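Local coordinates for L-arabinose ABC transporter, periplasmic L-arabinose-binding protein (Burkholderia thailandensis, PDB 4KZK) that binds a sugar, with beta-D-galactopyranose held in its pocket here, and probably delivers L-arabinose in the periplasm to an ABC transporter, at residues V270-F275 against A326-A331; N202-P207 against N221-K226. All blocks are in the same frame, centred on the assembly; numbering follows the deposited sequence.

Contact 1 (V270-F275 against A326-A331)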
loop_
_atom_site.group_PDB
_atom_site.type_symbol
_atom_site.label_atom_id
_atom_site.label_comp_id
_atom_site.label_asym_id
_atom_site.label_seq_id
_atom_site.Cartn_x
_atom_site.Cartn_y
_atom_site.Cartn_z
ATOM N N VAL A 270 -4.222 8.930 -5.746
ATOM C CA VAL A 270 -4.097 8.283 -7.047
ATOM C C VAL A 270 -5.458 7.728 -7.501
ATOM O O VAL A 270 -5.843 7.881 -8.653
ATOM C CB VAL A 270 -3.031 7.171 -7.035
ATOM C CG1 VAL A 270 -3.019 6.412 -8.347
ATOM C CG2 VAL A 270 -1.643 7.731 -6.727
ATOM N N ALA A 271 -6.220 7.150 -6.574
ATOM C CA ALA A 271 -7.564 6.656 -6.883
ATOM C C ALA A 271 -8.452 7.838 -7.219
ATOM O O ALA A 271 -9.200 7.840 -8.206
ATOM C CB ALA A 271 -8.132 5.903 -5.691
ATOM N N LEU A 272 -8.373 8.868 -6.391
ATOM C CA LEU A 272 -9.250 10.021 -6.555
ATOM C C LEU A 272 -8.983 10.741 -7.874
ATOM O O LEU A 272 -9.902 11.280 -8.491
ATOM C CB LEU A 272 -9.098 10.995 -5.394
ATOM C CG LEU A 272 -9.316 10.441 -3.982
ATOM C CD1 LEU A 272 -9.425 11.614 -3.023
ATOM C CD2 LEU A 272 -10.530 9.528 -3.919
ATOM N N ASN A 273 -7.732 10.770 -8.322
ATOM C CA ASN A 273 -7.421 11.388 -9.620
ATOM C C ASN A 273 -8.101 10.625 -10.745
ATOM O O ASN A 273 -8.624 11.227 -11.674
ATOM C CB ASN A 273 -5.913 11.407 -9.874
ATOM C CG ASN A 273 -5.183 12.456 -9.068
ATOM O OD1 ASN A 273 -5.796 13.383 -8.535
ATOM N ND2 ASN A 273 -3.870 12.338 -8.992
ATOM N N GLU A 274 -8.102 9.295 -10.677
ATOM C CA GLU A 274 -8.828 8.512 -11.695
ATOM C C GLU A 274 -10.318 8.739 -11.625
ATOM O O GLU A 274 -10.961 8.855 -12.664
ATOM C CB GLU A 274 -8.574 7.021 -11.562
ATOM C CG GLU A 274 -7.108 6.647 -11.755
ATOM C CD GLU A 274 -6.587 6.969 -13.140
ATOM O OE1 GLU A 274 -7.230 6.621 -14.134
ATOM O OE2 GLU A 274 -5.522 7.601 -13.248
ATOM N N PHE A 275 -10.881 8.827 -10.422
ATOM C CA PHE A 275 -12.328 9.000 -10.262
ATOM C C PHE A 275 -12.828 10.383 -10.737
ATOM O O PHE A 275 -13.989 10.519 -11.153
ATOM C CB PHE A 275 -12.733 8.839 -8.790
ATOM C CG PHE A 275 -12.502 7.466 -8.202
ATOM C CD1 PHE A 275 -12.397 6.323 -8.988
ATOM C CD2 PHE A 275 -12.403 7.316 -6.823
ATOM C CE1 PHE A 275 -12.204 5.070 -8.411
ATOM C CE2 PHE A 275 -12.219 6.073 -6.253
ATOM C CZ PHE A 275 -12.115 4.937 -7.042
ATOM N N ALA A 326 -18.979 6.068 -7.483
ATOM C CA ALA A 326 -20.320 6.304 -6.934
ATOM C C ALA A 326 -20.336 6.627 -5.430
ATOM O O ALA A 326 -21.220 7.351 -4.953
ATOM C CB ALA A 326 -21.181 5.083 -7.184
ATOM N N ASN A 327 -19.378 6.098 -4.674
ATOM C CA ASN A 327 -19.404 6.267 -3.224
ATOM C C ASN A 327 -18.147 6.834 -2.587
ATOM O O ASN A 327 -18.072 6.951 -1.367
ATOM C CB ASN A 327 -19.757 4.935 -2.561
ATOM C CG ASN A 327 -18.613 3.964 -2.599
ATOM O OD1 ASN A 327 -17.748 4.079 -3.447
ATOM N ND2 ASN A 327 -18.557 3.035 -1.647
ATOM N N GLU A 328 -17.129 7.153 -3.379
ATOM C CA GLU A 328 -15.851 7.564 -2.778
ATOM C C GLU A 328 -15.961 8.776 -1.850
ATOM O O GLU A 328 -15.341 8.810 -0.773
ATOM C CB GLU A 328 -14.778 7.808 -3.846
ATOM C CG GLU A 328 -15.122 8.787 -4.939
ATOM C CD GLU A 328 -14.520 10.159 -4.761
ATOM O OE1 GLU A 328 -13.903 10.419 -3.708
ATOM O OE2 GLU A 328 -14.682 10.989 -5.709
ATOM N N LYS A 329 -16.755 9.772 -2.228
ATOM C CA LYS A 329 -16.834 10.981 -1.396
ATOM C C LYS A 329 -17.485 10.700 -0.041
ATOM O O LYS A 329 -16.997 11.137 1.004
ATOM C CB LYS A 329 -17.562 12.090 -2.139
ATOM C CG LYS A 329 -16.820 12.510 -3.387
ATOM C CD LYS A 329 -17.400 13.784 -3.985
ATOM C CE LYS A 329 -16.526 14.245 -5.149
ATOM N NZ LYS A 329 -16.344 13.219 -6.227
ATOM N N THR A 330 -18.589 9.974 -0.073
ATOM C CA THR A 330 -19.280 9.588 1.140
ATOM C C THR A 330 -18.454 8.688 2.033
ATOM O O THR A 330 -18.399 8.884 3.241
ATOM C CB THR A 330 -20.617 8.929 0.764
ATOM O OG1 THR A 330 -21.471 9.950 0.234
ATOM C CG2 THR A 330 -21.299 8.320 1.954
ATOM N N ALA A 331 -17.839 7.678 1.434
ATOM C CA ALA A 331 -17.044 6.704 2.201
ATOM C C ALA A 331 -15.883 7.373 2.912
ATOM O O ALA A 331 -15.608 7.092 4.088
ATOM C CB ALA A 331 -16.518 5.589 1.324
HETATM O O HOH W 1 -12.326 12.279 -7.151
#

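Contact 2 (N202-P207 against N221-K226)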
loop_
_atom_site.group_PDB
_atom_site.type_symbol
_atom_site.label_atom_id
_atom_site.label_comp_id
_atom_site.label_asym_id
_atom_site.label_seq_id
_atom_site.Cartn_x
_atom_site.Cartn_y
_atom_site.Cartn_z
ATOM N N ASN A 202 -5.428 -18.351 -17.085
ATOM C CA ASN A 202 -5.470 -16.982 -17.583
ATOM C C ASN A 202 -4.857 -15.961 -16.626
ATOM O O ASN A 202 -4.938 -14.761 -16.872
ATOM C CB ASN A 202 -6.921 -16.607 -17.902
ATOM C CG ASN A 202 -7.462 -17.363 -19.094
ATOM O OD1 ASN A 202 -6.703 -17.945 -19.874
ATOM N ND2 ASN A 202 -8.776 -17.366 -19.242
ATOM N N VAL A 203 -4.220 -16.423 -15.554
ATOM C CA VAL A 203 -3.511 -15.534 -14.636
ATOM C C VAL A 203 -2.121 -15.268 -15.210
ATOM O O VAL A 203 -1.330 -16.204 -15.419
ATOM C CB VAL A 203 -3.414 -16.156 -13.228
ATOM C CG1 VAL A 203 -2.512 -15.331 -12.339
ATOM C CG2 VAL A 203 -4.808 -16.317 -12.621
ATOM N N VAL A 204 -1.864 -14.008 -15.526
ATOM C CA VAL A 204 -0.615 -13.583 -16.137
ATOM C C VAL A 204 0.200 -12.812 -15.107
ATOM O O VAL A 204 -0.138 -11.691 -14.730
ATOM C CB VAL A 204 -0.896 -12.709 -17.376
ATOM C CG1 VAL A 204 0.392 -12.160 -17.954
ATOM C CG2 VAL A 204 -1.667 -13.516 -18.421
ATOM N N ASP A 205 1.283 -13.413 -14.652
ATOM C CA ASP A 205 2.164 -12.742 -13.719
ATOM C C ASP A 205 2.962 -11.649 -14.439
ATOM O O ASP A 205 3.518 -11.872 -15.521
ATOM C CB ASP A 205 3.140 -13.740 -13.091
ATOM C CG ASP A 205 2.565 -14.459 -11.878
ATOM O OD1 ASP A 205 1.341 -14.437 -11.640
ATOM O OD2 ASP A 205 3.381 -15.046 -11.120
ATOM N N ALA A 206 2.985 -10.464 -13.835
ATOM C CA ALA A 206 3.691 -9.304 -14.365
ATOM C C ALA A 206 4.613 -8.777 -13.255
ATOM O O ALA A 206 4.302 -7.797 -12.573
ATOM C CB ALA A 206 2.694 -8.239 -14.809
ATOM N N PRO A 207 5.783 -9.416 -13.087
ATOM C CA PRO A 207 6.711 -9.042 -12.029
ATOM C C PRO A 207 7.341 -7.670 -12.268
ATOM O O PRO A 207 7.825 -7.382 -13.347
ATOM C CB PRO A 207 7.768 -10.160 -12.076
ATOM C CG PRO A 207 7.773 -10.576 -13.494
ATOM C CD PRO A 207 6.325 -10.503 -13.919
ATOM N N ASN A 221 3.164 -3.727 -19.795
ATOM C CA ASN A 221 3.406 -3.691 -21.229
ATOM C C ASN A 221 4.050 -4.984 -21.714
ATOM O O ASN A 221 3.691 -5.484 -22.782
ATOM C CB ASN A 221 4.243 -2.477 -21.613
ATOM C CG ASN A 221 3.384 -1.265 -21.904
ATOM O OD1 ASN A 221 2.293 -1.397 -22.467
ATOM N ND2 ASN A 221 3.860 -0.084 -21.527
ATOM N N ILE A 222 4.965 -5.530 -20.920
ATOM C CA ILE A 222 5.576 -6.814 -21.259
ATOM C C ILE A 222 4.511 -7.912 -21.328
ATOM O O ILE A 222 4.500 -8.730 -22.251
ATOM C CB ILE A 222 6.702 -7.203 -20.272
ATOM C CG1 ILE A 222 7.906 -6.282 -20.482
ATOM C CG2 ILE A 222 7.104 -8.672 -20.447
ATOM C CD1 ILE A 222 9.014 -6.425 -19.459
ATOM N N ALA A 223 3.602 -7.913 -20.363
ATOM C CA ALA A 223 2.553 -8.923 -20.303
ATOM C C ALA A 223 1.545 -8.782 -21.443
ATOM O O ALA A 223 1.125 -9.782 -22.037
ATOM C CB ALA A 223 1.831 -8.838 -18.965
ATOM N N PHE A 224 1.114 -7.550 -21.721
ATOM C CA PHE A 224 0.141 -7.340 -22.804
ATOM C C PHE A 224 0.707 -7.795 -24.135
ATOM O O PHE A 224 0.001 -8.405 -24.944
ATOM C CB PHE A 224 -0.276 -5.877 -22.907
ATOM C CG PHE A 224 -1.105 -5.387 -21.754
ATOM C CD1 PHE A 224 -2.177 -6.136 -21.279
ATOM C CD2 PHE A 224 -0.839 -4.150 -21.153
ATOM C CE1 PHE A 224 -2.947 -5.692 -20.222
ATOM C CE2 PHE A 224 -1.621 -3.700 -20.088
ATOM C CZ PHE A 224 -2.679 -4.476 -19.629
ATOM N N THR A 225 1.976 -7.513 -24.378
ATOM C CA THR A 225 2.609 -7.967 -25.616
ATOM C C THR A 225 2.561 -9.486 -25.793
ATOM O O THR A 225 2.333 -9.964 -26.905
ATOM C CB THR A 225 4.068 -7.494 -25.698
ATOM O OG1 THR A 225 4.086 -6.070 -25.628
ATOM C CG2 THR A 225 4.733 -7.926 -27.006
ATOM N N LYS A 226 2.786 -10.242 -24.721
ATOM C CA LYS A 226 2.738 -11.709 -24.808
ATOM C C LYS A 226 1.344 -12.301 -24.884
ATOM O O LYS A 226 1.192 -13.430 -25.335
ATOM C CB LYS A 226 3.437 -12.351 -23.612
ATOM C CG LYS A 226 4.893 -11.979 -23.522
ATOM C CD LYS A 226 5.671 -12.881 -22.574
ATOM C CE LYS A 226 7.058 -12.299 -22.349
ATOM N NZ LYS A 226 7.807 -12.962 -21.244
#

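Contact 1 (V270-F275 against A326-A331)
Glu328, in the first turn of helix 328-334, lays its aliphatic part along the ring of Phe275 and turns its carboxylate toward Leu272. CG of Glu328 comes nearest, 3.6 Å from CD2 of Phe275, approaching the ring obliquely, while CB of Glu328 lies 3.8 Å from the same ring carbon. The two side chains are antiparallel as they pass, and ring and carboxylate planes end 34° apart. With chi1 at 55°, CG of Glu328 is flanked by both the backbone N and C; a further bend at chi2 (101°) swings the carboxylate round to Leu272, whose CD2 packs 3.5 Å from OE1 of Glu328. The other oxygen, OE2, has two polar partners: NZ of Lys329 in a 2.8 Å salt bridge, reaching it from above the carboxylate plane, and a water that donates to OE2 at 3.0 Å and to the carbonyl O of Leu272. Lys329 probably offsets the charge of the buried carboxylate, and the water ties it to helix 269-276. Both Phe275 and Glu328 also touch Ile323 of strand 315-324; on helix 269-276, Ala271 and Glu274 pack on Phe283 of strand 283-288.

Contact 2 (N202-P207 against N221-K226)
Strand 203-207 and helix 213-226 follow one another in the chain and form a beta-alpha unit at the edge of the sheet, the strand being the outermost on this side. The methyl group of Ala223 rests against two strand side chains that point toward the helix, Val204 and Ala206. CB of Ala223 lies 3.8 Å from CG1 of Val204 and 4.3 Å from CB of Ala206, contacts that are purely apolar. At chi1 175° CG1 of Val204 points opposite the backbone N, which brings this branch to the alanine. With alanine on both sides, CA of Ala206 and CA of Ala223 are 6.1 Å apart. The alternation of the strand turns Asp205 away from the helix, and its carboxylate forms a salt bridge with Arg173 of the neighbouring strand. A chi1 of -59° folds the hydroxyl of Thr225 back on its own helix, where OG1 is 2.9 Å from Asn221 O, an oxygen that also takes the backbone bond from Thr225 N. Leu172 of strand 170-175 touches both Ala206 and Ala223, carrying the apolar layer inward from the edge. Strand 203-207, helix 213-226 and strand 233-236 make a beta-alpha-beta crossover that passes over strand 170-175, a building block of the Rossmann-like alpha/beta lobes of type I periplasmic binding proteins.

In the fold
Contact 2 closes in the chain before contact 1 opens, and the two do not touch: their centres lie 27 Å apart and their nearest atoms about 13 Å. Strand 203-207 of contact 2 is the edge strand of its lobe, joined to strand 170-175, whereas contact 1 lies beside strands 283-288 and 315-324. Contact 1 also stands closer to the sugar site. The side chain of Leu272 is about 9 Å from that of Asn266, which binds beta-D-galactose, and about 14 Å from the bound galactopyranose itself. Neither contact lines the pocket, and contact 2 lies well away from the residues that bind the sugar.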